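Local coordinates for protein putative histidinol-phosphate aminotransferase (PDB 3LY1) that binds pyridoxal-5'-phosphate and probably acts as an aminotransferase of the histidinol-phosphate aminotransferase type, at residues A75-G80 / L208-K213; P69-T74 / V222-A227; Q94-E99 / K133-A138; S143-V148 / A172-I177. All coordinates share one frame; numbering follows the deposited sequence.

Contact 1: residues A75-G80 / L208-K213. With PLP (pyridoxal-5'-phosphate), chain E.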
loop_
_atom_site.group_PDB
_atom_site.type_symbol
_atom_site.label_atom_id
_atom_site.label_comp_id
_atom_site.label_asym_id
_atom_site.label_seq_id
_atom_site.Cartn_x
_atom_site.Cartn_y
_atom_site.Cartn_z
ATOM N N ALA A 75 -0.261 4.271 1.929
ATOM C CA ALA A 75 0.217 3.166 2.799
ATOM C C ALA A 75 1.605 3.502 3.306
ATOM O O ALA A 75 2.624 3.153 2.696
ATOM C CB ALA A 75 0.171 1.809 2.075
ATOM N N GLY A 76 1.625 4.262 4.397
ATOM C CA GLY A 76 2.810 4.955 4.894
ATOM C C GLY A 76 3.186 6.130 4.016
ATOM O O GLY A 76 2.719 6.236 2.892
ATOM N N SER A 77 4.066 7.002 4.502
ATOM C CA SER A 77 4.530 8.087 3.685
ATOM C C SER A 77 5.531 7.600 2.618
ATOM O O SER A 77 5.841 8.355 1.670
ATOM C CB SER A 77 5.090 9.214 4.578
ATOM O OG SER A 77 6.254 8.802 5.278
ATOM N N SER A 78 6.027 6.355 2.731
ATOM C CA SER A 78 6.901 5.768 1.686
ATOM C C SER A 78 6.201 5.857 0.322
ATOM O O SER A 78 6.802 6.269 -0.681
ATOM C CB SER A 78 7.267 4.296 1.993
ATOM O OG SER A 78 7.916 4.110 3.261
ATOM N N GLU A 79 4.923 5.511 0.307
ATOM C CA GLU A 79 4.105 5.558 -0.908
ATOM C C GLU A 79 3.771 6.972 -1.359
ATOM O O GLU A 79 3.701 7.232 -2.557
ATOM C CB GLU A 79 2.852 4.677 -0.810
ATOM C CG GLU A 79 3.151 3.155 -0.803
ATOM C CD GLU A 79 3.736 2.584 -2.098
ATOM O OE1 GLU A 79 3.916 3.294 -3.127
ATOM O OE2 GLU A 79 4.008 1.347 -2.103
ATOM N N GLY A 80 3.685 7.888 -0.413
ATOM C CA GLY A 80 3.573 9.332 -0.699
ATOM C C GLY A 80 4.757 9.936 -1.405
ATOM O O GLY A 80 4.587 10.689 -2.371
ATOM N N LEU A 208 4.192 15.731 3.472
ATOM C CA LEU A 208 4.037 14.304 3.730
ATOM C C LEU A 208 4.134 14.068 5.217
ATOM O O LEU A 208 5.058 14.598 5.899
ATOM C CB LEU A 208 5.108 13.515 3.017
ATOM C CG LEU A 208 5.104 13.555 1.491
ATOM C CD1 LEU A 208 6.282 12.815 1.009
ATOM C CD2 LEU A 208 3.752 13.033 0.854
ATOM N N LYS A 209 3.184 13.265 5.695
ATOM C CA LYS A 209 3.134 12.874 7.090
ATOM C C LYS A 209 2.805 11.393 7.217
ATOM O O LYS A 209 2.382 10.741 6.255
ATOM C CB LYS A 209 2.162 13.773 7.889
ATOM C CG LYS A 209 2.783 15.177 8.215
ATOM C CD LYS A 209 1.913 16.063 9.104
ATOM C CE LYS A 209 1.850 15.514 10.540
ATOM N NZ LYS A 209 3.124 15.745 11.318
ATOM N N THR A 210 3.068 10.841 8.398
ATOM C CA THR A 210 2.942 9.402 8.637
ATOM C C THR A 210 2.453 9.166 10.063
ATOM O O THR A 210 2.681 9.997 10.910
ATOM C CB THR A 210 4.271 8.670 8.418
ATOM O OG1 THR A 210 4.067 7.249 8.553
ATOM C CG2 THR A 210 5.335 9.160 9.388
ATOM N N PHE A 211 1.780 8.037 10.297
ATOM C CA PHE A 211 1.441 7.553 11.649
ATOM C C PHE A 211 2.536 6.624 12.246
ATOM O O PHE A 211 2.368 6.049 13.331
ATOM C CB PHE A 211 0.099 6.832 11.613
ATOM C CG PHE A 211 -1.098 7.748 11.543
ATOM C CD1 PHE A 211 -1.546 8.298 10.338
ATOM C CD2 PHE A 211 -1.780 8.061 12.685
ATOM C CE1 PHE A 211 -2.666 9.139 10.315
ATOM C CE2 PHE A 211 -2.915 8.887 12.667
ATOM C CZ PHE A 211 -3.352 9.429 11.482
ATOM N N SER A 212 3.632 6.450 11.521
ATOM C CA SER A 212 4.645 5.454 11.836
ATOM C C SER A 212 5.544 5.862 13.030
ATOM O O SER A 212 6.242 5.016 13.546
ATOM C CB SER A 212 5.530 5.179 10.625
ATOM O OG SER A 212 4.860 4.475 9.611
ATOM N N LYS A 213 5.534 7.128 13.446
ATOM C CA LYS A 213 6.546 7.634 14.403
ATOM C C LYS A 213 5.920 8.056 15.734
ATOM O O LYS A 213 5.751 7.206 16.594
ATOM C CB LYS A 213 7.416 8.712 13.762
ATOM C CG LYS A 213 7.991 8.327 12.359
ATOM C CD LYS A 213 8.943 7.141 12.358
ATOM C CE LYS A 213 9.382 6.728 10.960
ATOM N NZ LYS A 213 10.330 5.565 10.978
HETATM N N1 PLP E . 10.166 9.901 5.649
HETATM C C2 PLP E . 11.232 9.807 6.520
HETATM C C2A PLP E . 12.086 11.028 6.751
HETATM C C3 PLP E . 11.493 8.577 7.123
HETATM O O3 PLP E . 12.553 8.479 7.966
HETATM C C4 PLP E . 10.672 7.463 6.838
HETATM C C4A PLP E . 10.858 6.164 7.579
HETATM O O4A PLP E . 11.998 5.730 7.604
HETATM C C5 PLP E . 9.603 7.578 5.943
HETATM C C6 PLP E . 9.385 8.822 5.348
HETATM C C5A PLP E . 8.703 6.414 5.590
HETATM O O4P PLP E . 7.961 5.873 6.698
HETATM P P PLP E . 6.519 5.221 6.488
HETATM O O1P PLP E . 6.378 4.581 5.143
HETATM O O2P PLP E . 5.606 6.402 6.688
HETATM O O3P PLP E . 6.460 4.235 7.643
#
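In S77, chi1 of 66° puts OG between the backbone N and the carbonyl carbon. In T210, chi1 of -175° holds OG1 trans to the backbone N. These torsions turn both hydroxyls to the cofactor phosphate, where they donate to one oxygen. S77 OG reaches PLP O2P at 2.9 Å and T210 OG1 reaches it at 2.6 Å. S77 OG also lies 3.7 Å from T210 CB. The backbone S77 N is a third donor, 2.7 Å from O2P. S78 N binds O1P at 3.0 Å. These backbone groups lie at the start of helix 76-88, whose dipole probably helps hold the anion.

S212 OG hydrogen-bonds to O3P. S212 N donates to T210 OG1 at 3.1 Å, an ST turn that fixes the threonine oxygen. This is the phosphate-binding cup of a PLP-dependent fold type I enzyme. R221 also bonds to the cofactor. K213 NZ stands 3.5 Å from PLP C4A, consistent with the lysine that forms the internal aldimine in this family. The model has no covalent link there. From the second subunit, Y48 OH hydrogen-bonds to K213 NZ and to the cofactor, and K243 NZ to S78 OG.

L208 CD2 packs on the backbone of G80, 4.0 Å from its C. Strand 205-210 lies between strands 223-226 and 174-179 in the large sheet, and the first turn of helix 76-88 runs nearly antiparallel to residues 208-210.

Contact 2: residues P69-T74 / V222-A227; sequences PSILLT and VGYAVA. With EDO (1,2-ethanediol), chain H.
I71 CD1 approaches the Y224 ring obliquely, and I71 CG2 lies 4.4 Å from Y224 CB, the carbon that carries the ring. C1 of a 1,2-ethanediol, probably from the crystallisation liquor, sits at the ring edge in its plane. The H64 ring meets that of Y224 with the planes at about 60°. Y224 OH is hydrogen-bonded to H64 NE2 and to O1 of the diol.

The motif is an antiparallel strand pair at one end of the mixed seven-stranded sheet of the large domain. Strand 71-74 is the outermost strand there within the chain. L72 with A225 and T74 with G223 are hydrogen-bonded pairs. I71 with V226 and L73 with Y224 are non-hydrogen-bonded pairs. A225 N binds L72 O at 2.8 Å, and L72 N binds A225 O at 3.1 Å.

I71 and V226 lie side by side and point the same way, with I71 CD1 3.7 Å from V226 CG2. Chi1 of -60° in I71 sets CG1, the branch that carries CD1 to V226, beside the backbone N. L73 CD2 lies 4.3 Å from V222 CG1. L73 and Y224 are on the face packed by helix 50-63. L72 and A225 face the other way, onto M235 of helix 229-235. T74 OG1 bonds to G76 O, tying the strand to the next helix. Just before strand 71-74 begins, S70 OG donates to A227 O at 2.7 Å.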
loop_
_atom_site.group_PDB
_atom_site.type_symbol
_atom_site.label_atom_id
_atom_site.label_comp_id
_atom_site.label_asym_id
_atom_site.label_seq_id
_atom_site.Cartn_x
_atom_site.Cartn_y
_atom_site.Cartn_z
ATOM N N PRO A 69 -10.525 17.126 -0.551
ATOM C CA PRO A 69 -9.718 16.917 -1.749
ATOM C C PRO A 69 -8.224 17.306 -1.638
ATOM O O PRO A 69 -7.476 17.061 -2.589
ATOM C CB PRO A 69 -10.425 17.789 -2.796
ATOM C CG PRO A 69 -11.855 17.829 -2.331
ATOM C CD PRO A 69 -11.707 17.957 -0.841
ATOM N N SER A 70 -7.828 17.914 -0.519
ATOM C CA SER A 70 -6.458 18.266 -0.210
ATOM C C SER A 70 -5.722 17.188 0.609
ATOM O O SER A 70 -4.566 17.393 1.021
ATOM C CB SER A 70 -6.435 19.625 0.529
ATOM O OG SER A 70 -6.444 20.693 -0.416
ATOM N N ILE A 71 -6.376 16.059 0.859
ATOM C CA ILE A 71 -5.766 14.911 1.551
ATOM C C ILE A 71 -5.693 13.687 0.617
ATOM O O ILE A 71 -6.682 13.325 -0.014
ATOM C CB ILE A 71 -6.552 14.540 2.840
ATOM C CG1 ILE A 71 -6.556 15.710 3.804
ATOM C CG2 ILE A 71 -5.959 13.263 3.579
ATOM C CD1 ILE A 71 -5.127 16.258 4.129
ATOM N N LEU A 72 -4.526 13.049 0.539
ATOM C CA LEU A 72 -4.382 11.720 -0.068
ATOM C C LEU A 72 -3.820 10.749 0.933
ATOM O O LEU A 72 -2.678 10.922 1.383
ATOM C CB LEU A 72 -3.449 11.723 -1.289
ATOM C CG LEU A 72 -3.279 10.412 -2.059
ATOM C CD1 LEU A 72 -4.547 10.038 -2.819
ATOM C CD2 LEU A 72 -2.134 10.572 -3.066
ATOM N N LEU A 73 -4.617 9.740 1.295
ATOM C CA LEU A 73 -4.173 8.688 2.192
ATOM C C LEU A 73 -3.333 7.686 1.450
ATOM O O LEU A 73 -3.640 7.304 0.299
ATOM C CB LEU A 73 -5.369 7.984 2.855
ATOM C CG LEU A 73 -6.020 8.573 4.097
ATOM C CD1 LEU A 73 -7.441 8.010 4.167
ATOM C CD2 LEU A 73 -5.216 8.328 5.385
ATOM N N THR A 74 -2.253 7.256 2.090
ATOM C CA THR A 74 -1.275 6.390 1.450
ATOM C C THR A 74 -0.828 5.342 2.458
ATOM O O THR A 74 -1.054 5.466 3.719
ATOM C CB THR A 74 -0.017 7.174 0.870
ATOM O OG1 THR A 74 0.707 7.806 1.934
ATOM C CG2 THR A 74 -0.397 8.275 -0.223
ATOM N N VAL A 222 0.070 3.550 7.534
ATOM C CA VAL A 222 -0.841 4.656 7.319
ATOM C C VAL A 222 -0.054 5.948 7.265
ATOM O O VAL A 222 0.598 6.322 8.221
ATOM C CB VAL A 222 -1.950 4.753 8.431
ATOM C CG1 VAL A 222 -3.025 5.777 8.022
ATOM C CG2 VAL A 222 -2.592 3.370 8.755
ATOM N N GLY A 223 -0.106 6.627 6.124
ATOM C CA GLY A 223 0.426 7.964 6.002
ATOM C C GLY A 223 -0.473 8.761 5.087
ATOM O O GLY A 223 -1.535 8.277 4.681
ATOM N N TYR A 224 -0.071 9.996 4.782
ATOM C CA TYR A 224 -0.879 10.859 3.938
ATOM C C TYR A 224 -0.061 12.029 3.373
ATOM O O TYR A 224 1.056 12.327 3.858
ATOM C CB TYR A 224 -2.146 11.362 4.658
ATOM C CG TYR A 224 -1.910 12.194 5.891
ATOM C CD1 TYR A 224 -1.594 11.605 7.102
ATOM C CD2 TYR A 224 -2.007 13.581 5.849
ATOM C CE1 TYR A 224 -1.400 12.358 8.245
ATOM C CE2 TYR A 224 -1.778 14.351 6.987
ATOM C CZ TYR A 224 -1.497 13.741 8.186
ATOM O OH TYR A 224 -1.285 14.519 9.301
ATOM N N ALA A 225 -0.593 12.608 2.299
ATOM C CA ALA A 225 -0.112 13.874 1.732
ATOM C C ALA A 225 -1.167 14.978 1.959
ATOM O O ALA A 225 -2.394 14.724 1.962
ATOM C CB ALA A 225 0.236 13.729 0.260
ATOM N N VAL A 226 -0.684 16.195 2.159
ATOM C CA VAL A 226 -1.504 17.402 2.196
ATOM C C VAL A 226 -1.023 18.345 1.096
ATOM O O VAL A 226 0.197 18.590 0.947
ATOM C CB VAL A 226 -1.463 18.080 3.570
ATOM C CG1 VAL A 226 -2.580 19.159 3.657
ATOM C CG2 VAL A 226 -1.543 17.030 4.720
ATOM N N ALA A 227 -1.939 18.809 0.242
ATOM C CA ALA A 227 -1.550 19.727 -0.824
ATOM C C ALA A 227 -2.781 20.413 -1.403
ATOM O O ALA A 227 -3.908 20.082 -1.042
ATOM C CB ALA A 227 -0.790 18.975 -1.915
HETATM C C1 EDO H . -1.271 12.584 11.898
HETATM O O1 EDO H . -0.149 13.415 11.625
HETATM C C2 EDO H . -2.383 13.452 12.461
HETATM O O2 EDO H . -2.131 13.635 13.849
#

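Contact 3: residues Q94-E99 / K133-A138. With EDO (1,2-ethanediol), chain G.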
loop_
_atom_site.group_PDB
_atom_site.type_symbol
_atom_site.label_atom_id
_atom_site.label_comp_id
_atom_site.label_asym_id
_atom_site.label_seq_id
_atom_site.Cartn_x
_atom_site.Cartn_y
_atom_site.Cartn_z
ATOM N N GLN A 94 14.909 17.742 -12.615
ATOM C CA GLN A 94 15.977 17.416 -11.669
ATOM C C GLN A 94 15.354 17.311 -10.283
ATOM O O GLN A 94 14.372 17.987 -9.999
ATOM C CB GLN A 94 17.084 18.478 -11.650
ATOM C CG GLN A 94 16.686 19.802 -11.013
ATOM C CD GLN A 94 17.854 20.771 -10.723
ATOM O OE1 GLN A 94 17.604 21.946 -10.468
ATOM N NE2 GLN A 94 19.087 20.304 -10.789
ATOM N N LEU A 95 15.924 16.464 -9.445
ATOM C CA LEU A 95 15.594 16.451 -8.022
ATOM C C LEU A 95 16.736 17.193 -7.321
ATOM O O LEU A 95 17.897 16.863 -7.544
ATOM C CB LEU A 95 15.522 15.011 -7.493
ATOM C CG LEU A 95 15.428 14.848 -5.982
ATOM C CD1 LEU A 95 14.034 15.199 -5.570
ATOM C CD2 LEU A 95 15.796 13.412 -5.529
ATOM N N VAL A 96 16.395 18.167 -6.490
ATOM C CA VAL A 96 17.369 18.944 -5.702
ATOM C C VAL A 96 17.229 18.518 -4.246
ATOM O O VAL A 96 16.135 18.606 -3.661
ATOM C CB VAL A 96 17.172 20.468 -5.851
ATOM C CG1 VAL A 96 18.158 21.227 -4.948
ATOM C CG2 VAL A 96 17.383 20.899 -7.321
ATOM N N ILE A 97 18.331 18.006 -3.691
ATOM C CA ILE A 97 18.359 17.486 -2.307
ATOM C C ILE A 97 19.694 17.862 -1.644
ATOM O O ILE A 97 20.746 18.037 -2.354
ATOM C CB ILE A 97 18.220 15.931 -2.233
ATOM C CG1 ILE A 97 18.964 15.216 -3.385
ATOM C CG2 ILE A 97 16.699 15.490 -2.205
ATOM C CD1 ILE A 97 19.216 13.676 -3.133
ATOM N N PRO A 98 19.689 17.942 -0.321
ATOM C CA PRO A 98 20.910 17.910 0.491
ATOM C C PRO A 98 21.602 16.577 0.282
ATOM O O PRO A 98 20.927 15.580 0.033
ATOM C CB PRO A 98 20.395 18.029 1.939
ATOM C CG PRO A 98 18.992 18.515 1.820
ATOM C CD PRO A 98 18.485 17.930 0.542
ATOM N N GLU A 99 22.923 16.557 0.382
ATOM C CA GLU A 99 23.688 15.366 0.066
ATOM C C GLU A 99 23.372 14.252 1.071
ATOM O O GLU A 99 23.433 13.065 0.711
ATOM C CB GLU A 99 25.191 15.669 0.038
ATOM C CG GLU A 99 26.044 14.472 -0.318
ATOM C CD GLU A 99 27.469 14.835 -0.659
ATOM O OE1 GLU A 99 27.858 16.019 -0.495
ATOM O OE2 GLU A 99 28.198 13.914 -1.082
ATOM N N LYS A 133 18.705 26.632 -3.167
ATOM C CA LYS A 133 18.079 27.688 -3.962
ATOM C C LYS A 133 18.817 27.914 -5.263
ATOM O O LYS A 133 18.184 28.066 -6.276
ATOM C CB LYS A 133 18.078 29.010 -3.250
ATOM C CG LYS A 133 17.181 29.150 -2.077
ATOM C CD LYS A 133 17.438 30.568 -1.532
ATOM C CE LYS A 133 16.606 30.881 -0.321
ATOM N NZ LYS A 133 16.855 32.291 0.153
ATOM N N ALA A 134 20.144 27.988 -5.196
ATOM C CA ALA A 134 21.003 28.246 -6.375
ATOM C C ALA A 134 20.905 27.097 -7.401
ATOM O O ALA A 134 20.962 27.314 -8.630
ATOM C CB ALA A 134 22.469 28.461 -5.922
ATOM N N ALA A 135 20.785 25.877 -6.904
ATOM C CA ALA A 135 20.659 24.688 -7.761
ATOM C C ALA A 135 19.378 24.739 -8.564
ATOM O O ALA A 135 19.384 24.356 -9.745
ATOM C CB ALA A 135 20.694 23.415 -6.916
ATOM N N VAL A 136 18.281 25.204 -7.946
ATOM C CA VAL A 136 17.016 25.417 -8.668
ATOM C C VAL A 136 17.090 26.596 -9.635
ATOM O O VAL A 136 16.660 26.476 -10.798
ATOM C CB VAL A 136 15.843 25.637 -7.674
ATOM C CG1 VAL A 136 14.561 26.113 -8.381
ATOM C CG2 VAL A 136 15.560 24.353 -6.882
ATOM N N ALA A 137 17.639 27.728 -9.163
ATOM C CA ALA A 137 17.678 28.950 -9.960
ATOM C C ALA A 137 18.540 28.730 -11.201
ATOM O O ALA A 137 18.254 29.327 -12.277
ATOM C CB ALA A 137 18.210 30.162 -9.099
ATOM N N ALA A 138 19.556 27.870 -11.101
ATOM C CA ALA A 138 20.510 27.669 -12.210
ATOM C C ALA A 138 19.987 26.715 -13.277
ATOM O O ALA A 138 20.584 26.610 -14.335
ATOM C CB ALA A 138 21.876 27.166 -11.679
HETATM C C1 EDO G . 20.116 11.030 -0.095
HETATM O O1 EDO G . 19.564 10.572 -1.340
HETATM C C2 EDO G . 21.011 10.006 0.633
HETATM O O2 EDO G . 21.928 10.688 1.551
#
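V96 packs closely against A135 and V136, and this is the tight part of the contact. Its CG1 meets A135 CB at 3.9 Å. The motif is a parallel beta-alpha-beta crossover. Strand 115-119, helix 129-137 and strand 143-148 form it, and the helix passes over strand 94-98, which lies between those two strands in the sheet. Strand and helix run nearly antiparallel here, at 168°, with their axes 8.9 Å apart.

Chi1 of 177° in V96 sets CG1 trans to the backbone N and CG2 beside it. CG1 meets A135, while CG2 reaches V136 and also lies near A135 CB. The V96 and V136 side chains cross at about a right angle. V136 also packs on V145 of the next strand, and A135 on T117 of strand 115-119. The CB of Q94 points toward the helix.

The outer side of the helix is looser. A134 and A137 are exposed there, and so is A138 just after the helix. K133 turns away from the strand and forms a salt bridge with E130. The contact is structural packing, distant from the cofactor. On the V136 side, V96 CG2 lies 3.9 Å from V136 CG2.

Contact 4: residues S143-V148 / A172-I177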
loop_
_atom_site.group_PDB
_atom_site.type_symbol
_atom_site.label_atom_id
_atom_site.label_comp_id
_atom_site.label_asym_id
_atom_site.label_seq_id
_atom_site.Cartn_x
_atom_site.Cartn_y
_atom_site.Cartn_z
ATOM N N SER A 143 12.119 21.429 -11.473
ATOM C CA SER A 143 12.865 20.920 -10.325
ATOM C C SER A 143 11.873 20.419 -9.295
ATOM O O SER A 143 10.834 21.042 -9.097
ATOM C CB SER A 143 13.701 22.013 -9.635
ATOM O OG SER A 143 14.693 22.540 -10.471
ATOM N N ILE A 144 12.216 19.314 -8.630
ATOM C CA ILE A 144 11.518 18.891 -7.403
ATOM C C ILE A 144 12.515 19.045 -6.287
ATOM O O ILE A 144 13.646 18.585 -6.418
ATOM C CB ILE A 144 11.072 17.405 -7.464
ATOM C CG1 ILE A 144 10.172 17.168 -8.686
ATOM C CG2 ILE A 144 10.378 16.961 -6.137
ATOM C CD1 ILE A 144 9.784 15.704 -8.916
ATOM N N VAL A 145 12.113 19.679 -5.184
ATOM C CA VAL A 145 12.997 19.915 -4.047
ATOM C C VAL A 145 12.429 19.048 -2.930
ATOM O O VAL A 145 11.249 19.148 -2.652
ATOM C CB VAL A 145 13.011 21.395 -3.589
ATOM C CG1 VAL A 145 13.967 21.561 -2.361
ATOM C CG2 VAL A 145 13.386 22.340 -4.740
ATOM N N TYR A 146 13.247 18.184 -2.326
ATOM C CA TYR A 146 12.787 17.284 -1.250
ATOM C C TYR A 146 13.506 17.657 0.046
ATOM O O TYR A 146 14.727 17.489 0.138
ATOM C CB TYR A 146 13.014 15.822 -1.658
ATOM C CG TYR A 146 12.699 14.771 -0.614
ATOM C CD1 TYR A 146 11.421 14.660 -0.069
ATOM C CD2 TYR A 146 13.674 13.882 -0.177
ATOM C CE1 TYR A 146 11.119 13.721 0.875
ATOM C CE2 TYR A 146 13.371 12.891 0.765
ATOM C CZ TYR A 146 12.092 12.839 1.304
ATOM O OH TYR A 146 11.756 11.916 2.265
ATOM N N LEU A 147 12.723 18.157 1.008
ATOM C CA LEU A 147 13.193 18.735 2.254
ATOM C C LEU A 147 12.598 17.938 3.406
ATOM O O LEU A 147 11.404 17.956 3.630
ATOM C CB LEU A 147 12.763 20.192 2.376
ATOM C CG LEU A 147 13.217 21.198 1.308
ATOM C CD1 LEU A 147 12.593 22.582 1.610
ATOM C CD2 LEU A 147 14.755 21.279 1.197
ATOM N N VAL A 148 13.449 17.193 4.078
ATOM C CA VAL A 148 13.064 16.426 5.259
ATOM C C VAL A 148 13.368 17.254 6.483
ATOM O O VAL A 148 14.517 17.741 6.659
ATOM C CB VAL A 148 13.792 15.047 5.273
ATOM C CG1 VAL A 148 13.263 14.202 6.470
ATOM C CG2 VAL A 148 13.590 14.331 3.911
ATOM N N ALA A 172 10.142 29.368 -10.454
ATOM C CA ALA A 172 9.459 28.870 -11.616
ATOM C C ALA A 172 9.640 27.377 -11.681
ATOM O O ALA A 172 10.719 26.866 -11.403
ATOM C CB ALA A 172 10.010 29.539 -12.900
ATOM N N ASN A 173 8.571 26.677 -12.027
ATOM C CA ASN A 173 8.676 25.273 -12.365
ATOM C C ASN A 173 9.252 24.406 -11.252
ATOM O O ASN A 173 10.073 23.527 -11.544
ATOM C CB ASN A 173 9.612 25.134 -13.553
ATOM C CG ASN A 173 8.906 24.916 -14.783
ATOM O OD1 ASN A 173 8.460 23.794 -15.054
ATOM N ND2 ASN A 173 8.781 25.974 -15.580
ATOM N N THR A 174 8.866 24.686 -10.007
ATOM C CA THR A 174 9.443 24.022 -8.847
ATOM C C THR A 174 8.347 23.547 -7.897
ATOM O O THR A 174 7.473 24.317 -7.528
ATOM C CB THR A 174 10.450 24.973 -8.125
ATOM O OG1 THR A 174 11.468 25.378 -9.069
ATOM C CG2 THR A 174 11.108 24.287 -6.918
HETATM N N MSE A 175 8.402 22.267 -7.547
HETATM C CA MSE A 175 7.513 21.664 -6.547
HETATM C C MSE A 175 8.355 21.299 -5.332
HETATM O O MSE A 175 9.430 20.680 -5.484
HETATM C CB MSE A 175 6.848 20.416 -7.129
HETATM C CG MSE A 175 6.054 19.579 -6.152
HETATM SE SE MSE A 175 4.591 20.643 -5.425
HETATM C CE MSE A 175 3.281 20.505 -6.769
ATOM N N PHE A 176 7.864 21.653 -4.141
ATOM C CA PHE A 176 8.539 21.385 -2.895
ATOM C C PHE A 176 7.814 20.224 -2.250
ATOM O O PHE A 176 6.598 20.268 -2.091
ATOM C CB PHE A 176 8.490 22.600 -1.954
ATOM C CG PHE A 176 9.337 23.731 -2.389
ATOM C CD1 PHE A 176 8.856 24.662 -3.297
ATOM C CD2 PHE A 176 10.647 23.847 -1.923
ATOM C CE1 PHE A 176 9.687 25.700 -3.759
ATOM C CE2 PHE A 176 11.471 24.877 -2.365
ATOM C CZ PHE A 176 11.016 25.785 -3.295
ATOM N N ILE A 177 8.548 19.179 -1.903
ATOM C CA ILE A 177 8.040 18.104 -1.065
ATOM C C ILE A 177 8.680 18.274 0.314
ATOM O O ILE A 177 9.902 18.201 0.456
ATOM C CB ILE A 177 8.405 16.713 -1.614
ATOM C CG1 ILE A 177 7.868 16.475 -3.038
ATOM C CG2 ILE A 177 7.921 15.597 -0.654
ATOM C CD1 ILE A 177 8.515 15.267 -3.753
#
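I144 and I177 make the tightest side-chain contact of this pair. I144 CG2 presses on I177 CD1 at 3.5 Å, closer than usual for two carbons. The strands belong to a beta-alpha-beta unit: strand 143-148, helix 160-168 and strand 174-179. They are parallel neighbours in the large sheet, their axes 18° apart.

On the same face, I177 CG2 lies at the edge of the Y146 ring, 3.7 Å from its CD1. Chi1 of 175° turns this ring trans to the backbone N. On the other face, V145 and F176 lie side by side, with V145 CB 3.8 Å from F176 CD2. V145 CG2 also touches T174 CG2. L147 CD1 comes to the edge of the F176 ring.

The backbone sets these pairs. S143 N binds N173 O and M175 N binds S143 O. V145 N binds M175 O, I177 N binds V145 O, and L147 N binds I177 O at 2.9 Å.

Further out, helix 76-88 covers the isoleucine face through A84, Y88 and I81. Selenomethionine M175 lies on this face and packs on Y88. W166 and I167 of helix 160-168 and V136 of helix 129-137 pack on the valine and phenylalanine face. F176 and W166 meet edge-to-face. Y146 OH hydrogen-bonds to D179, which also bonds to the cofactor, so Y146 probably helps position D179. V148 lines the same pocket. Within 172-177, T174 OG1 donates to A172 O at 2.9 Å, from above the carbonyl plane.

All four contacts reach the same mixed sheet of the large domain. Contact 1 holds the cofactor phosphate. Contact 2 lies beside it, centres about 9 Å apart, and F211 N meets V222 O at 2.9 Å in a probable hydrogen bond between them. Contact 4 is about 18 Å from contact 1 between centres, yet L208 CD1 packs on I177 CG2 at 3.6 Å. It reaches the cofactor pocket through V148. Contact 3 adjoins contact 4, centres about 8 Å apart, and V96 N probably bonds to I144 O at 2.8 Å. Contact 3 is the one farthest from the phosphate site, its centre about 24 Å from that of contact 1.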